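Local atomic coordinates of hypothetical protein Atu0636 (Agrobacterium tumefaciens, PDB entry 2OZV), a protein that is of unconfirmed function but is predicted to be an O-methyltransferase of the small methyltransferase domain family. Residues A55-S69 with F88-T100. Numbering follows the deposited sequence.
Sequences AARLEKAEVTLYERS and FSARIEVLEADVT
R91 reaches across to the end of helix 49-57 and the turn after it, and its guanidinium meets backbone carbonyls from two directions. NH2 donates to A55 O (2.9 Å) from above that carbonyl's plane; NH1 donates to A61 O (3.0 Å) on a lone pair, and weakly to L58 O. A61 O lies almost exactly in the guanidinium plane, whereas E59 O sits 3.1 Å above one face, at an angle too poor for a bond. A bend at chi3 (-80°) turns the group toward the carbonyls of A55, L58 and A61. Beside it, A56 CB packs 3.8 Å from F88 CD2.

From R91 O onward the backbones pair as parallel strands, their axes inclined by 23°. Five near-straight bonds, from V63 N to R91 O through to E67 N to L95 O, precede a more bent one from A97 N to E67 O. On one face, L65 CG in one of its two conformers lies 3.5 Å from I92 CG2; M52 and L80 cover this side. On the other, Y66 runs alongside L95, its CE1 3.8 Å from L95 CD1; Y66 CD1 meets A97 CB, its CB meets V99 CG1, and its hydroxyl bonds G110 O. T64 OG1 and E93 OE1 share a water, weakly at the glutamate.

Past the strands, D98 CB lies over one face of the R68 guanidinium, 3.6 Å from NE; the salt bridge to OD2 is long and out of plane, charges alone. D98 OD1 accepts from T100 N in an Asx turn. Helix 70-80 links strand 61-67 to edge strand 92-96, a parallel beta-alpha-beta unit consistent with a Rossmann-like methyltransferase fold.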
ATOM      1  N   ALA B  55       1.021  -7.602  27.148  1.00 45.13           N
ATOM      2  CA  ALA B  55       1.471  -7.934  28.524  1.00 45.74           C
ATOM      3  C   ALA B  55       1.409  -9.431  28.812  1.00 46.05           C
ATOM      4  O   ALA B  55       2.274  -9.982  29.513  1.00 46.60           O
ATOM      5  CB  ALA B  55       0.652  -7.144  29.564  1.00 46.10           C
ATOM      6  N   ALA B  56       0.385 -10.098  28.273  1.00 45.90           N
ATOM      7  CA  ALA B  56       0.213 -11.536  28.485  1.00 46.79           C
ATOM      8  C   ALA B  56       1.399 -12.319  27.909  1.00 46.71           C
ATOM      9  O   ALA B  56       1.846 -13.296  28.512  1.00 47.56           O
ATOM     10  CB  ALA B  56      -1.107 -12.025  27.877  1.00 47.09           C
ATOM     11  N   ARG B  57       1.900 -11.879  26.755  1.00 46.04           N
ATOM     12  CA  ARG B  57       2.993 -12.562  26.056  1.00 46.36           C
ATOM     13  C   ARG B  57       4.388 -12.148  26.575  1.00 46.50           C
ATOM     14  O   ARG B  57       5.303 -12.975  26.686  1.00 46.78           O
ATOM     15  CB  ARG B  57       2.894 -12.271  24.547  1.00 46.30           C
ATOM     16  CG  ARG B  57       3.993 -12.955  23.717  1.00 45.68           C
ATOM     17  CD  ARG B  57       3.762 -12.811  22.208  1.00 46.51           C
ATOM     18  NE  ARG B  57       3.488 -11.417  21.844  1.00 45.68           N
ATOM     19  CZ  ARG B  57       4.412 -10.490  21.586  1.00 45.51           C
ATOM     20  NH1 ARG B  57       5.707 -10.812  21.633  1.00 46.06           N
ATOM     21  NH2 ARG B  57       4.038  -9.245  21.291  1.00 45.67           N
ATOM     22  N   LEU B  58       4.531 -10.873  26.912  1.00 46.09           N
ATOM     23  CA  LEU B  58       5.815 -10.298  27.276  1.00 46.59           C
ATOM     24  C   LEU B  58       5.885  -9.982  28.768  1.00 46.61           C
ATOM     25  O   LEU B  58       5.404  -8.931  29.220  1.00 45.75           O
ATOM     26  CB  LEU B  58       6.085  -9.044  26.453  1.00 46.50           C
ATOM     27  CG  LEU B  58       6.308  -9.264  24.959  1.00 47.42           C
ATOM     28  CD1 LEU B  58       6.553  -7.903  24.302  1.00 48.90           C
ATOM     29  CD2 LEU B  58       7.497 -10.242  24.684  1.00 46.43           C
ATOM     30  N   GLU B  59       6.492 -10.892  29.531  1.00 47.46           N
ATOM     31  CA  GLU B  59       6.473 -10.785  30.983  1.00 48.29           C
ATOM     32  C   GLU B  59       7.157  -9.533  31.517  1.00 47.82           C
ATOM     33  O   GLU B  59       6.827  -9.073  32.599  1.00 47.78           O
ATOM     34  CB  GLU B  59       7.034 -12.063  31.640  1.00 49.66           C
ATOM     35  CG  GLU B  59       5.989 -13.165  31.590  1.00 55.67           C
ATOM     36  CD  GLU B  59       6.500 -14.506  32.062  1.00 62.32           C
ATOM     37  OE1 GLU B  59       7.267 -15.152  31.306  1.00 66.80           O
ATOM     38  OE2 GLU B  59       6.118 -14.915  33.176  1.00 65.05           O
ATOM     39  N   LYS B  60       8.096  -9.001  30.744  1.00 47.48           N
ATOM     40  CA  LYS B  60       8.881  -7.845  31.144  1.00 49.31           C
ATOM     41  C   LYS B  60       8.278  -6.504  30.684  1.00 48.65           C
ATOM     42  O   LYS B  60       8.836  -5.446  30.978  1.00 50.28           O
ATOM     43  CB  LYS B  60      10.311  -7.968  30.595  1.00 48.70           C
ATOM     44  CG  LYS B  60      11.139  -9.113  31.199  1.00 50.31           C
ATOM     45  CD  LYS B  60      12.589  -9.005  30.708  1.00 51.71           C
ATOM     46  CE  LYS B  60      13.521  -9.800  31.578  1.00 59.00           C
ATOM     47  NZ  LYS B  60      13.743 -11.161  31.009  1.00 61.66           N
ATOM     48  N   ALA B  61       7.169  -6.543  29.953  1.00 47.47           N
ATOM     49  CA  ALA B  61       6.586  -5.313  29.448  1.00 46.30           C
ATOM     50  C   ALA B  61       5.793  -4.585  30.522  1.00 46.68           C
ATOM     51  O   ALA B  61       5.102  -5.197  31.326  1.00 46.31           O
ATOM     52  CB  ALA B  61       5.662  -5.611  28.262  1.00 46.20           C
ATOM     53  N   GLU B  62       5.838  -3.265  30.472  0.50 46.21           N
ATOM     54  CA  GLU B  62       5.105  -2.444  31.402  0.50 47.32           C
ATOM     55  C   GLU B  62       4.206  -1.615  30.517  0.50 47.16           C
ATOM     56  O   GLU B  62       4.682  -0.833  29.704  0.50 47.30           O
ATOM     57  CB  GLU B  62       6.101  -1.600  32.175  0.50 47.48           C
ATOM     58  CG  GLU B  62       5.569  -0.494  33.016  0.50 48.11           C
ATOM     59  CD  GLU B  62       6.694   0.176  33.821  0.50 48.35           C
ATOM     60  OE1 GLU B  62       7.819   0.360  33.309  0.50 53.74           O
ATOM     61  OE2 GLU B  62       6.464   0.528  34.963  0.50 48.25           O
ATOM     62  N   VAL B  63       2.902  -1.828  30.652  1.00 47.07           N
ATOM     63  CA  VAL B  63       1.932  -1.258  29.698  1.00 46.41           C
ATOM     64  C   VAL B  63       1.108  -0.128  30.288  1.00 46.71           C
ATOM     65  O   VAL B  63       0.620  -0.254  31.415  1.00 46.32           O
ATOM     66  CB  VAL B  63       1.007  -2.357  29.092  1.00 47.94           C
ATOM     67  CG1 VAL B  63      -0.074  -1.761  28.147  1.00 46.92           C
ATOM     68  CG2 VAL B  63       1.870  -3.413  28.376  1.00 47.75           C
ATOM     69  N   THR B  64       0.941   0.957  29.519  1.00 45.22           N
ATOM     70  CA  THR B  64       0.060   2.041  29.911  1.00 45.46           C
ATOM     71  C   THR B  64      -1.050   2.125  28.881  1.00 45.35           C
ATOM     72  O   THR B  64      -0.767   2.312  27.688  1.00 46.68           O
ATOM     73  CB  THR B  64       0.799   3.394  30.007  1.00 45.21           C
ATOM     74  OG1 THR B  64       1.878   3.255  30.926  1.00 46.01           O
ATOM     75  CG2 THR B  64      -0.113   4.519  30.550  1.00 47.72           C
ATOM     76  N   LEU B  65      -2.285   1.989  29.348  1.00 44.95           N
ATOM     77  CA  LEU B  65      -3.452   2.093  28.467  0.60 44.97           C
ATOM     78  C   LEU B  65      -4.037   3.492  28.609  1.00 46.01           C
ATOM     79  O   LEU B  65      -4.364   3.930  29.722  1.00 47.10           O
ATOM     80  CB  LEU B  65      -4.537   1.035  28.794  0.60 45.21           C
ATOM     81  CG  LEU B  65      -4.255  -0.480  28.867  0.60 44.09           C
ATOM     82  CD1 LEU B  65      -5.506  -1.271  29.311  0.60 45.51           C
ATOM     83  CD2 LEU B  65      -3.705  -1.051  27.525  0.60 44.68           C
ATOM     84  N   TYR B  66      -4.191   4.191  27.479  1.00 44.84           N
ATOM     85  CA  TYR B  66      -4.811   5.520  27.502  1.00 46.17           C
ATOM     86  C   TYR B  66      -6.232   5.498  26.967  1.00 46.62           C
ATOM     87  O   TYR B  66      -6.481   4.989  25.870  1.00 47.26           O
ATOM     88  CB  TYR B  66      -3.985   6.537  26.695  1.00 45.84           C
ATOM     89  CG  TYR B  66      -2.656   6.852  27.340  1.00 46.63           C
ATOM     90  CD1 TYR B  66      -2.564   7.818  28.348  1.00 45.54           C
ATOM     91  CD2 TYR B  66      -1.484   6.200  26.923  1.00 45.58           C
ATOM     92  CE1 TYR B  66      -1.326   8.135  28.949  1.00 47.17           C
ATOM     93  CE2 TYR B  66      -0.229   6.508  27.525  1.00 48.11           C
ATOM     94  CZ  TYR B  66      -0.172   7.483  28.518  1.00 47.25           C
ATOM     95  OH  TYR B  66       1.025   7.804  29.122  1.00 48.24           O
ATOM     96  N   GLU B  67      -7.147   6.084  27.728  1.00 47.65           N
ATOM     97  CA  GLU B  67      -8.552   6.209  27.345  1.00 48.28           C
ATOM     98  C   GLU B  67      -8.958   7.676  27.441  1.00 49.13           C
ATOM     99  O   GLU B  67      -8.608   8.349  28.421  1.00 49.23           O
ATOM    100  CB  GLU B  67      -9.446   5.389  28.303  1.00 49.35           C
ATOM    101  CG  GLU B  67      -9.111   3.890  28.385  1.00 52.29           C
ATOM    102  CD  GLU B  67      -9.492   3.122  27.124  1.00 56.21           C
ATOM    103  OE1 GLU B  67      -9.960   3.724  26.140  1.00 56.99           O
ATOM    104  OE2 GLU B  67      -9.308   1.898  27.117  1.00 61.63           O
ATOM    105  N   ARG B  68      -9.728   8.178  26.482  1.00 50.11           N
ATOM    106  CA  ARG B  68     -10.177   9.573  26.594  1.00 52.36           C
ATOM    107  C   ARG B  68     -11.215   9.750  27.711  1.00 51.97           C
ATOM    108  O   ARG B  68     -11.126  10.682  28.537  1.00 52.74           O
ATOM    109  CB  ARG B  68     -10.742  10.098  25.266  1.00 53.66           C
ATOM    110  CG  ARG B  68     -10.677  11.652  25.070  1.00 58.09           C
ATOM    111  CD  ARG B  68     -10.697  12.504  26.335  1.00 64.97           C
ATOM    112  NE  ARG B  68     -11.079  13.885  26.015  1.00 71.46           N
ATOM    113  CZ  ARG B  68     -11.310  14.853  26.904  1.00 72.95           C
ATOM    114  NH1 ARG B  68     -11.653  16.065  26.475  1.00 73.32           N
ATOM    115  NH2 ARG B  68     -11.200  14.625  28.210  1.00 75.01           N
ATOM    116  N   SER B  69     -12.186   8.853  27.779  1.00 50.60           N
ATOM    117  CA  SER B  69     -13.268   9.080  28.728  1.00 48.89           C
ATOM    118  C   SER B  69     -13.120   8.315  30.032  1.00 47.88           C
ATOM    119  O   SER B  69     -12.558   7.211  30.063  1.00 47.02           O
ATOM    120  CB  SER B  69     -14.641   8.773  28.110  1.00 49.18           C
ATOM    121  OG  SER B  69     -14.781   7.390  27.852  1.00 47.92           O
ATOM    122  N   PHE B  88      -1.175 -10.943  34.543  1.00 50.09           N
ATOM    123  CA  PHE B  88      -0.385  -9.832  33.977  1.00 48.93           C
ATOM    124  C   PHE B  88      -0.959  -8.446  34.296  1.00 47.52           C
ATOM    125  O   PHE B  88      -0.352  -7.440  33.964  1.00 47.54           O
ATOM    126  CB  PHE B  88      -0.263  -9.986  32.463  1.00 48.34           C
ATOM    127  CG  PHE B  88      -1.593 -10.008  31.757  1.00 49.23           C
ATOM    128  CD1 PHE B  88      -2.276  -8.822  31.510  1.00 48.49           C
ATOM    129  CD2 PHE B  88      -2.182 -11.220  31.398  1.00 50.01           C
ATOM    130  CE1 PHE B  88      -3.546  -8.834  30.891  1.00 48.94           C
ATOM    131  CE2 PHE B  88      -3.437 -11.254  30.781  1.00 52.45           C
ATOM    132  CZ  PHE B  88      -4.111 -10.048  30.515  1.00 49.96           C
ATOM    133  N   SER B  89      -2.142  -8.401  34.894  1.00 47.48           N
ATOM    134  CA  SER B  89      -2.850  -7.135  35.110  1.00 47.61           C
ATOM    135  C   SER B  89      -2.072  -6.114  35.949  1.00 46.96           C
ATOM    136  O   SER B  89      -2.244  -4.917  35.772  1.00 46.28           O
ATOM    137  CB  SER B  89      -4.239  -7.390  35.711  1.00 47.33           C
ATOM    138  OG  SER B  89      -4.148  -7.860  37.038  1.00 49.76           O
ATOM    139  N   ALA B  90      -1.196  -6.594  36.834  1.00 45.84           N
ATOM    140  CA  ALA B  90      -0.394  -5.702  37.679  1.00 45.61           C
ATOM    141  C   ALA B  90       0.509  -4.813  36.841  1.00 45.72           C
ATOM    142  O   ALA B  90       0.917  -3.743  37.290  1.00 45.58           O
ATOM    143  CB  ALA B  90       0.441  -6.500  38.662  1.00 46.01           C
ATOM    144  N   ARG B  91       0.826  -5.268  35.631  1.00 45.13           N
ATOM    145  CA  ARG B  91       1.732  -4.545  34.747  1.00 45.42           C
ATOM    146  C   ARG B  91       1.006  -3.619  33.773  1.00 46.17           C
ATOM    147  O   ARG B  91       1.618  -3.082  32.839  1.00 46.59           O
ATOM    148  CB  ARG B  91       2.626  -5.533  33.999  1.00 45.04           C
ATOM    149  CG  ARG B  91       3.552  -6.272  34.941  1.00 44.97           C
ATOM    150  CD  ARG B  91       4.484  -7.150  34.174  1.00 46.29           C
ATOM    151  NE  ARG B  91       3.875  -8.416  33.762  1.00 45.59           N
ATOM    152  CZ  ARG B  91       3.632  -8.752  32.499  1.00 46.04           C
ATOM    153  NH1 ARG B  91       3.912  -7.910  31.499  1.00 46.05           N
ATOM    154  NH2 ARG B  91       3.131  -9.956  32.247  1.00 46.71           N
ATOM    155  N   ILE B  92      -0.294  -3.421  33.991  1.00 46.24           N
ATOM    156  CA  ILE B  92      -1.096  -2.592  33.100  1.00 47.40           C
ATOM    157  C   ILE B  92      -1.704  -1.445  33.893  1.00 47.50           C
ATOM    158  O   ILE B  92      -2.451  -1.655  34.854  1.00 47.65           O
ATOM    159  CB  ILE B  92      -2.193  -3.389  32.365  1.00 47.85           C
ATOM    160  CG1 ILE B  92      -1.516  -4.489  31.511  1.00 49.54           C
ATOM    161  CG2 ILE B  92      -3.001  -2.429  31.474  1.00 49.39           C
ATOM    162  CD1 ILE B  92      -2.431  -5.371  30.743  1.00 53.91           C
ATOM    163  N   GLU B  93      -1.369  -0.235  33.485  1.00 46.21           N
ATOM    164  CA  GLU B  93      -1.897   0.944  34.170  1.00 47.97           C
ATOM    165  C   GLU B  93      -2.862   1.613  33.219  1.00 46.41           C
ATOM    166  O   GLU B  93      -2.510   1.803  32.072  1.00 46.99           O
ATOM    167  CB  GLU B  93      -0.750   1.899  34.453  1.00 48.32           C
ATOM    168  CG  GLU B  93      -1.151   3.104  35.283  1.00 52.13           C
ATOM    169  CD  GLU B  93       0.032   4.070  35.494  1.00 50.96           C
ATOM    170  OE1 GLU B  93       1.148   3.849  34.991  1.00 59.00           O
ATOM    171  OE2 GLU B  93      -0.200   5.073  36.187  1.00 60.88           O
ATOM    172  N   VAL B  94      -4.061   1.971  33.678  1.00 45.72           N
ATOM    173  CA  VAL B  94      -5.019   2.636  32.802  1.00 46.30           C
ATOM    174  C   VAL B  94      -5.060   4.104  33.201  1.00 46.59           C
ATOM    175  O   VAL B  94      -5.311   4.415  34.378  1.00 46.09           O
ATOM    176  CB  VAL B  94      -6.438   2.036  32.966  1.00 46.78           C
ATOM    177  CG1 VAL B  94      -7.456   2.754  32.067  1.00 48.25           C
ATOM    178  CG2 VAL B  94      -6.407   0.534  32.713  1.00 48.52           C
ATOM    179  N   LEU B  95      -4.832   4.987  32.231  1.00 45.58           N
ATOM    180  CA  LEU B  95      -4.886   6.429  32.461  1.00 46.45           C
ATOM    181  C   LEU B  95      -5.919   7.079  31.577  1.00 46.45           C
ATOM    182  O   LEU B  95      -6.086   6.702  30.427  1.00 46.52           O
ATOM    183  CB  LEU B  95      -3.533   7.090  32.200  1.00 45.76           C
ATOM    184  CG  LEU B  95      -2.364   6.647  33.098  1.00 47.58           C
ATOM    185  CD1 LEU B  95      -1.061   7.278  32.602  1.00 48.24           C
ATOM    186  CD2 LEU B  95      -2.624   6.980  34.566  1.00 49.52           C
ATOM    187  N   GLU B  96      -6.609   8.060  32.143  1.00 48.43           N
ATOM    188  CA  GLU B  96      -7.510   8.919  31.383  1.00 50.01           C
ATOM    189  C   GLU B  96      -6.705  10.038  30.739  1.00 49.98           C
ATOM    190  O   GLU B  96      -6.106  10.844  31.452  1.00 51.35           O
ATOM    191  CB  GLU B  96      -8.477   9.570  32.350  1.00 50.68           C
ATOM    192  CG  GLU B  96      -9.888   9.164  32.221  1.00 54.18           C
ATOM    193  CD  GLU B  96     -10.759   9.963  33.154  1.00 55.91           C
ATOM    194  OE1 GLU B  96     -11.308  11.010  32.726  1.00 58.74           O
ATOM    195  OE2 GLU B  96     -10.874   9.538  34.318  1.00 55.56           O
ATOM    196  N   ALA B  97      -6.700  10.115  29.416  1.00 49.26           N
ATOM    197  CA  ALA B  97      -5.999  11.194  28.721  1.00 49.67           C
ATOM    198  C   ALA B  97      -6.504  11.340  27.314  1.00 50.01           C
ATOM    199  O   ALA B  97      -6.743  10.353  26.628  1.00 50.49           O
ATOM    200  CB  ALA B  97      -4.486  10.942  28.696  1.00 48.82           C
ATOM    201  N   ASP B  98      -6.645  12.582  26.879  1.00 49.84           N
ATOM    202  CA  ASP B  98      -6.969  12.877  25.500  1.00 50.36           C
ATOM    203  C   ASP B  98      -5.653  12.816  24.715  1.00 51.13           C
ATOM    204  O   ASP B  98      -4.788  13.671  24.901  1.00 51.11           O
ATOM    205  CB  ASP B  98      -7.567  14.277  25.428  1.00 50.04           C
ATOM    206  CG  ASP B  98      -7.873  14.720  24.010  1.00 51.44           C
ATOM    207  OD1 ASP B  98      -7.528  14.011  23.032  1.00 49.65           O
ATOM    208  OD2 ASP B  98      -8.487  15.798  23.882  1.00 53.57           O
ATOM    209  N   VAL B  99      -5.519  11.808  23.849  1.00 51.54           N
ATOM    210  CA  VAL B  99      -4.250  11.553  23.137  1.00 52.75           C
ATOM    211  C   VAL B  99      -3.981  12.509  21.976  1.00 53.41           C
ATOM    212  O   VAL B  99      -2.953  12.395  21.280  1.00 53.99           O
ATOM    213  CB  VAL B  99      -4.105  10.080  22.675  1.00 52.71           C
ATOM    214  CG1 VAL B  99      -4.137   9.130  23.886  1.00 52.70           C
ATOM    215  CG2 VAL B  99      -5.171   9.731  21.617  1.00 53.19           C
ATOM    216  N   THR B 100      -4.908  13.444  21.760  1.00 53.77           N
ATOM    217  CA  THR B 100      -4.729  14.487  20.753  1.00 54.68           C
ATOM    218  C   THR B 100      -4.180  15.780  21.372  1.00 55.26           C
ATOM    219  O   THR B 100      -3.879  16.736  20.648  1.00 55.78           O
ATOM    220  CB  THR B 100      -6.036  14.804  19.969  1.00 54.19           C
ATOM    221  OG1 THR B 100      -6.973  15.487  20.819  1.00 54.50           O
ATOM    222  CG2 THR B 100      -6.662  13.536  19.407  1.00 55.33           C
TER
HETATM  223  O   HOH W   1       2.912   5.166  32.510  1.00 33.12           O